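Local structure of putative lipoprotein (Bacteroides fragilis, 3NQI) at residues Y194-S197 / Q198-E202; D157-K160 / S161-I165; V174-E177 / P178-A182. The protein is of unknown function but is a putative lipoprotein, possibly a lipid-binding one, that carries bound cadmium ions in the crystal. One frame throughout, in Å; residues are numbered along the deposited sequence. Where two conformers were deposited one is given.

Contact 1: residues Y194-S197 / Q198-E202; sequences YEIS and QILRE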
loop_
_atom_site.group_PDB
_atom_site.type_symbol
_atom_site.label_atom_id
_atom_site.label_comp_id
_atom_site.label_asym_id
_atom_site.label_seq_id
_atom_site.Cartn_x
_atom_site.Cartn_y
_atom_site.Cartn_z
ATOM N N TYR A 194 0.976 -1.846 4.067
ATOM C CA TYR A 194 2.034 -1.536 5.042
ATOM C C TYR A 194 1.713 -2.076 6.415
ATOM O O TYR A 194 0.735 -1.661 7.069
ATOM C CB TYR A 194 2.263 -0.021 5.202
ATOM C CG TYR A 194 2.661 0.638 3.916
ATOM C CD1 TYR A 194 1.711 1.034 2.987
ATOM C CD2 TYR A 194 3.969 0.793 3.599
ATOM C CE1 TYR A 194 2.080 1.573 1.762
ATOM C CE2 TYR A 194 4.368 1.374 2.383
ATOM C CZ TYR A 194 3.452 1.753 1.487
ATOM O OH TYR A 194 3.864 2.276 0.282
ATOM N N GLU A 195 2.575 -2.978 6.878
ATOM C CA GLU A 195 2.480 -3.443 8.265
ATOM C C GLU A 195 3.115 -2.380 9.155
ATOM O O GLU A 195 4.315 -2.127 9.078
ATOM C CB GLU A 195 3.216 -4.815 8.428
ATOM C CG GLU A 195 2.641 -5.723 9.511
ATOM C CD GLU A 195 2.839 -5.202 10.941
ATOM O OE1 GLU A 195 3.804 -4.441 11.191
ATOM O OE2 GLU A 195 2.081 -5.608 11.832
ATOM N N ILE A 196 2.341 -1.782 10.038
ATOM C CA ILE A 196 2.779 -0.621 10.790
ATOM C C ILE A 196 2.913 -0.869 12.326
ATOM O O ILE A 196 3.099 0.072 13.057
ATOM C CB ILE A 196 1.917 0.587 10.535
ATOM C CG1 ILE A 196 0.454 0.300 10.897
ATOM C CG2 ILE A 196 2.064 1.060 9.046
ATOM C CD1 ILE A 196 -0.330 1.588 11.132
ATOM N N SER A 197 2.927 -2.132 12.770
ATOM C CA SER A 197 3.004 -2.417 14.200
ATOM C C SER A 197 4.283 -1.869 14.813
ATOM O O SER A 197 4.272 -1.340 15.929
ATOM C CB SER A 197 2.890 -3.912 14.467
ATOM O OG SER A 197 1.608 -4.356 14.084
ATOM N N GLN A 198 5.361 -1.954 14.089
ATOM C CA GLN A 198 6.633 -1.443 14.630
ATOM C C GLN A 198 6.579 0.081 14.740
ATOM O O GLN A 198 7.010 0.631 15.748
ATOM C CB GLN A 198 7.831 -1.884 13.810
ATOM C CG GLN A 198 8.155 -3.391 13.977
ATOM C CD GLN A 198 9.362 -3.851 13.179
ATOM O OE1 GLN A 198 9.854 -3.130 12.324
ATOM N NE2 GLN A 198 9.858 -5.059 13.480
ATOM N N ILE A 199 5.926 0.724 13.772
ATOM C CA ILE A 199 5.781 2.175 13.767
ATOM C C ILE A 199 4.915 2.598 14.953
ATOM O O ILE A 199 5.261 3.526 15.691
ATOM C CB ILE A 199 5.123 2.719 12.492
ATOM C CG1 ILE A 199 5.801 2.216 11.212
ATOM C CG2 ILE A 199 5.152 4.218 12.534
ATOM C CD1 ILE A 199 7.279 2.175 11.272
ATOM N N LEU A 200 3.785 1.896 15.121
ATOM C CA LEU A 200 2.871 2.158 16.233
ATOM C C LEU A 200 3.546 1.972 17.593
ATOM O O LEU A 200 3.318 2.779 18.479
ATOM C CB LEU A 200 1.582 1.353 16.113
ATOM C CG LEU A 200 0.631 1.764 14.978
ATOM C CD1 LEU A 200 -0.426 0.657 14.625
ATOM C CD2 LEU A 200 -0.090 3.082 15.318
ATOM N N ARG A 201 4.384 0.947 17.735
ATOM C CA ARG A 201 5.103 0.686 18.966
ATOM C C ARG A 201 6.002 1.890 19.325
ATOM O O ARG A 201 5.988 2.360 20.469
ATOM C CB ARG A 201 5.932 -0.597 18.831
ATOM C CG ARG A 201 6.332 -1.224 20.139
ATOM C CD ARG A 201 7.447 -2.244 19.978
ATOM N NE ARG A 201 8.461 -1.787 19.038
ATOM C CZ ARG A 201 9.375 -0.848 19.261
ATOM N NH1 ARG A 201 9.454 -0.206 20.397
ATOM N NH2 ARG A 201 10.208 -0.525 18.290
ATOM N N GLU A 202 6.763 2.390 18.343
ATOM C CA GLU A 202 7.651 3.551 18.549
ATOM C C GLU A 202 6.892 4.827 18.828
ATOM O O GLU A 202 7.282 5.594 19.683
ATOM C CB GLU A 202 8.631 3.760 17.385
ATOM C CG GLU A 202 9.818 2.831 17.492
ATOM C CD GLU A 202 10.725 3.175 18.674
ATOM O OE1 GLU A 202 11.575 4.072 18.539
ATOM O OE2 GLU A 202 10.601 2.628 19.759
HETATM O O HOH W 1 6.085 -0.980 11.103
HETATM O O HOH W 2 5.950 -3.465 11.806
#

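Contact 2: residues D157-K160 / S161-I165; sequences DDIK and SGDTI. With CD (cadmium ion), chain E.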
loop_
_atom_site.group_PDB
_atom_site.type_symbol
_atom_site.label_atom_id
_atom_site.label_comp_id
_atom_site.label_asym_id
_atom_site.label_seq_id
_atom_site.Cartn_x
_atom_site.Cartn_y
_atom_site.Cartn_z
ATOM N N ASP A 157 11.991 11.542 15.733
ATOM C CA ASP A 157 12.296 12.806 16.434
ATOM C C ASP A 157 11.104 13.752 16.439
ATOM O O ASP A 157 11.004 14.584 17.301
ATOM C CB ASP A 157 13.475 13.567 15.798
ATOM C CG ASP A 157 14.843 12.944 16.123
ATOM O OD1 ASP A 157 14.911 12.010 16.972
ATOM O OD2 ASP A 157 15.846 13.391 15.518
ATOM N N ASP A 158 10.214 13.629 15.473
ATOM C CA ASP A 158 9.065 14.527 15.395
ATOM C C ASP A 158 7.930 14.170 16.328
ATOM O O ASP A 158 6.977 14.969 16.479
ATOM C CB ASP A 158 8.544 14.605 13.960
ATOM C CG ASP A 158 9.574 15.206 12.993
ATOM O OD1 ASP A 158 10.550 15.835 13.473
ATOM O OD2 ASP A 158 9.405 15.068 11.761
ATOM N N ILE A 159 8.023 13.014 16.983
ATOM C CA ILE A 159 6.945 12.575 17.882
ATOM C C ILE A 159 7.177 13.140 19.258
ATOM O O ILE A 159 8.145 12.804 19.928
ATOM C CB ILE A 159 6.815 11.051 17.966
ATOM C CG1 ILE A 159 6.778 10.423 16.563
ATOM C CG2 ILE A 159 5.558 10.682 18.783
ATOM C CD1 ILE A 159 6.939 8.883 16.580
ATOM N N LYS A 160 6.267 13.994 19.698
ATOM C CA LYS A 160 6.359 14.565 21.027
ATOM C C LYS A 160 5.387 13.943 22.034
ATOM O O LYS A 160 4.398 13.339 21.683
ATOM C CB LYS A 160 6.151 16.071 20.935
ATOM C CG LYS A 160 7.459 16.843 20.557
ATOM C CD LYS A 160 7.824 16.760 19.092
ATOM C CE LYS A 160 9.253 17.317 18.774
ATOM N NZ LYS A 160 9.373 17.908 17.375
ATOM N N SER A 161 5.687 14.140 23.299
ATOM C CA SER A 161 4.860 13.677 24.391
ATOM C C SER A 161 3.424 14.177 24.217
ATOM O O SER A 161 3.225 15.348 23.962
ATOM C CB SER A 161 5.449 14.194 25.686
ATOM O OG SER A 161 4.766 13.680 26.784
ATOM N N GLY A 162 2.450 13.277 24.306
ATOM C CA GLY A 162 1.027 13.589 24.081
ATOM C C GLY A 162 0.476 13.569 22.651
ATOM O O GLY A 162 -0.745 13.527 22.475
ATOM N N ASP A 163 1.354 13.577 21.641
ATOM C CA ASP A 163 0.932 13.632 20.242
ATOM C C ASP A 163 -0.164 12.590 19.965
ATOM O O ASP A 163 0.017 11.404 20.262
ATOM C CB ASP A 163 2.160 13.360 19.408
ATOM C CG ASP A 163 1.979 13.626 17.951
ATOM O OD1 ASP A 163 0.935 14.166 17.446
ATOM O OD2 ASP A 163 2.974 13.271 17.311
ATOM N N THR A 164 -1.304 13.042 19.427
ATOM C CA THR A 164 -2.406 12.146 19.037
ATOM C C THR A 164 -2.448 11.806 17.516
ATOM O O THR A 164 -3.357 11.121 17.062
ATOM C CB THR A 164 -3.772 12.736 19.419
ATOM O OG1 THR A 164 -3.959 13.982 18.736
ATOM C CG2 THR A 164 -3.864 12.965 20.936
ATOM N N ILE A 165 -1.505 12.336 16.734
ATOM C CA ILE A 165 -1.506 12.187 15.274
ATOM C C ILE A 165 -0.232 11.513 14.887
ATOM O O ILE A 165 0.826 11.955 15.283
ATOM C CB ILE A 165 -1.615 13.556 14.556
ATOM C CG1 ILE A 165 -2.942 14.230 14.924
ATOM C CG2 ILE A 165 -1.508 13.380 13.012
ATOM C CD1 ILE A 165 -3.103 15.620 14.255
HETATM CD CD CD E . 2.544 13.479 15.204
HETATM O O HOH W 3 4.140 11.709 13.869
HETATM O O HOH W 4 1.487 15.374 13.669
HETATM O O HOH W 5 3.545 11.712 16.487
#

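Contact 3: residues V174-E177 / P178-A182; sequences VEDE and PAAIA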
loop_
_atom_site.group_PDB
_atom_site.type_symbol
_atom_site.label_atom_id
_atom_site.label_comp_id
_atom_site.label_asym_id
_atom_site.label_seq_id
_atom_site.Cartn_x
_atom_site.Cartn_y
_atom_site.Cartn_z
ATOM N N VAL A 174 11.986 5.990 -7.872
ATOM C CA VAL A 174 12.099 5.239 -9.137
ATOM C C VAL A 174 13.572 4.955 -9.374
ATOM O O VAL A 174 14.372 5.885 -9.407
ATOM C CB VAL A 174 11.486 6.009 -10.314
ATOM C CG1 VAL A 174 11.536 5.214 -11.679
ATOM C CG2 VAL A 174 10.050 6.407 -10.001
ATOM N N GLU A 175 13.926 3.681 -9.586
ATOM C CA GLU A 175 15.326 3.294 -9.837
ATOM C C GLU A 175 15.619 3.459 -11.315
ATOM O O GLU A 175 15.642 2.500 -12.087
ATOM C CB GLU A 175 15.612 1.856 -9.349
ATOM C CG GLU A 175 17.168 1.569 -9.242
ATOM C CD GLU A 175 17.485 0.082 -9.033
ATOM O OE1 GLU A 175 16.566 -0.741 -9.121
ATOM O OE2 GLU A 175 18.675 -0.270 -8.872
ATOM N N ASP A 176 15.846 4.707 -11.697
ATOM C CA ASP A 176 16.220 5.046 -13.074
ATOM C C ASP A 176 16.852 6.434 -13.101
ATOM O O ASP A 176 16.891 7.126 -12.090
ATOM C CB ASP A 176 14.996 5.009 -14.001
ATOM C CG ASP A 176 15.355 4.714 -15.474
ATOM O OD1 ASP A 176 16.529 4.841 -15.857
ATOM O OD2 ASP A 176 14.437 4.409 -16.247
ATOM N N GLU A 177 17.347 6.818 -14.255
ATOM C CA GLU A 177 17.999 8.120 -14.440
ATOM C C GLU A 177 16.988 9.268 -14.425
ATOM O O GLU A 177 15.846 9.101 -14.873
ATOM C CB GLU A 177 18.796 8.124 -15.749
ATOM C CG GLU A 177 19.976 7.161 -15.729
ATOM C CD GLU A 177 21.066 7.619 -14.784
ATOM O OE1 GLU A 177 21.717 8.652 -15.083
ATOM O OE2 GLU A 177 21.270 6.946 -13.744
ATOM N N PRO A 178 17.409 10.437 -13.932
ATOM C CA PRO A 178 16.464 11.576 -13.781
ATOM C C PRO A 178 15.635 11.930 -15.036
ATOM O O PRO A 178 14.435 12.071 -14.926
ATOM C CB PRO A 178 17.367 12.737 -13.351
ATOM C CG PRO A 178 18.579 12.085 -12.732
ATOM C CD PRO A 178 18.772 10.788 -13.477
ATOM N N ALA A 179 16.251 11.970 -16.221
ATOM C CA ALA A 179 15.534 12.284 -17.453
ATOM C C ALA A 179 14.508 11.198 -17.817
ATOM O O ALA A 179 13.369 11.494 -18.231
ATOM C CB ALA A 179 16.578 12.522 -18.626
ATOM N N ALA A 180 14.866 9.933 -17.606
ATOM C CA ALA A 180 13.919 8.836 -17.884
ATOM C C ALA A 180 12.744 8.832 -16.918
ATOM O O ALA A 180 11.621 8.454 -17.278
ATOM C CB ALA A 180 14.612 7.462 -17.883
ATOM N N ILE A 181 12.987 9.225 -15.670
ATOM C CA ILE A 181 11.872 9.395 -14.730
ATOM C C ILE A 181 10.901 10.440 -15.251
ATOM O O ILE A 181 9.679 10.164 -15.370
ATOM C CB ILE A 181 12.356 9.705 -13.318
ATOM C CG1 ILE A 181 13.201 8.543 -12.783
ATOM C CG2 ILE A 181 11.142 10.001 -12.369
ATOM C CD1 ILE A 181 13.929 8.879 -11.466
ATOM N N ALA A 182 11.443 11.597 -15.623
ATOM C CA ALA A 182 10.641 12.732 -16.121
ATOM C C ALA A 182 9.747 12.377 -17.321
ATOM O O ALA A 182 8.626 12.895 -17.409
ATOM C CB ALA A 182 11.544 13.939 -16.457
#

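Contact 1: residues Y194-S197 / Q198-E202
The amide of L200 donates to I196 O at 2.8 Å, and with an N-H...O angle of 170° the bond is almost straight. One residue further, R201 N reaches S197 O at 2.9 Å, the donor tilted from the carbonyl plane, so the first helical turn is closed by two successive backbone bonds. Amides that open a helix have no preceding turn to receive them, and here E195 deals with this from the end of the strand. Its chain folds back at chi2 (-68°), and OE1 accepts from S197 N at 2.9 Å, the N-H coming from above the carboxylate plane. Q198 N lies 4.1 Å from E195 OE1, too far for a direct bond. Water 1 links the next amide to the strand, accepting from I199 N and donating to E195 O. On the apolar side I196 CD1 rests against L200 CD1 at 3.6 Å, the two side chains crossing obliquely. The first torsion of I196, 59°, sets CG1 between the backbone N and the carbonyl carbon, and from there the ethyl arm reaches along the side where L200 lies. I199 takes another face, its CG1 4.3 Å from I196 CB, and continues inward to L166 and L168 of strand 165-174. L200 also touches L166, together with P212 and Y242. The whole is a strand-to-helix junction with I196 at the N-cap: strand 186-195 runs straight into helix 197-207, whose opening amides are served by a preceding glutamate and a water.

Contact 2: residues D157-K160 / S161-I165
A cadmium ion is held beside the tight turn in which K160 meets D163, and this type II beta turn delivers the carboxylate to the metal. D163 N donates to K160 O at 3.1 Å, from above the carbonyl plane, and closes the turn. G162 occupies its third position with positive phi (85°), where a CB would press on the carbonyl oxygen of S161. D163 CB packs back on K160 O at 3.2 Å. With CG anti to the backbone N (chi1 -169°), the aspartate swings its carboxylate to the ion: OD2 makes the short bond to cadmium, and OD1, also near the ion, accepts from I165 N at 3.1 Å, forming an Asx turn. That second bond probably helps fix the rotation of the carboxylate. The side chain of I159 crosses D163 at about a right angle, its CG2 near OD2, and leans on Y203, K206 and S207 of helix 197-207. Y203 OH also bonds to D163 O, tying the turn to that helix. Waters complete the metal site, to which the protein gives two ligands, D163 OD2 at 2.2 Å from the cadmium and the backbone I165 O at 2.3 Å.

Contact 3: residues V174-E177 / P178-A182
V174 and I181 meet tip to tip across the start of a short helix, V174 CG1 lying 3.9 Å from I181 CG1. The valine holds CG1 anti to its backbone N (chi1 -178°), which turns that methyl to the helix. I181 answers with CG1 beside its own N (chi1 -62°) and an extended arm, so that CD1 slides over the backbone and comes to 3.5 Å from D176 O. Both residues are buried, and each also touches A100.

D176 works on the polar side. Its carboxylate folds forward until OD1 accepts from E177 N at 2.7 Å, the N-H arriving on the anti side and 34° out of the carboxylate plane. OD2 then passes over the methyl of A180, 3.5 Å from its CB, and forms a salt bridge with R184 just beyond the helix. The two oxygens thus have different partners, one before the helix and one just after it.

The chain of E177 is bent as it runs alongside the P178 ring, with CB 3.5 Å from P178 CD. Its backbone carbonyl takes the N-H of I181 at 3.0 Å, completing the first turn. Proline suits the first position of a helix, since its nitrogen has no proton to offer. The arrangement is that of a helix N-terminus entered from a strand: E177 at the N-cap, proline after it, and an isoleucine folded back on the last residue of strand 165-174.

In the fold
Along the chain the order is contact 2, contact 3, contact 1, and strands join them. Strand 165-174 starts at the cadmium loop of contact 2 and ends at contact 3, whose centre is about 35 Å away. After helix 178-183, strand 186-195 runs back to contact 1, about 31 Å from contact 3 between centres. Contacts 1 and 2 thus lie at the same end of this part of the fold, about 15 Å between centres. They do not touch, but helix 197-207, which begins in contact 1, packs against I159 of contact 2. The two strand-to-helix junctions therefore lie at the far ends of strands 165-174 and 186-195, with the metal loop near the second of them.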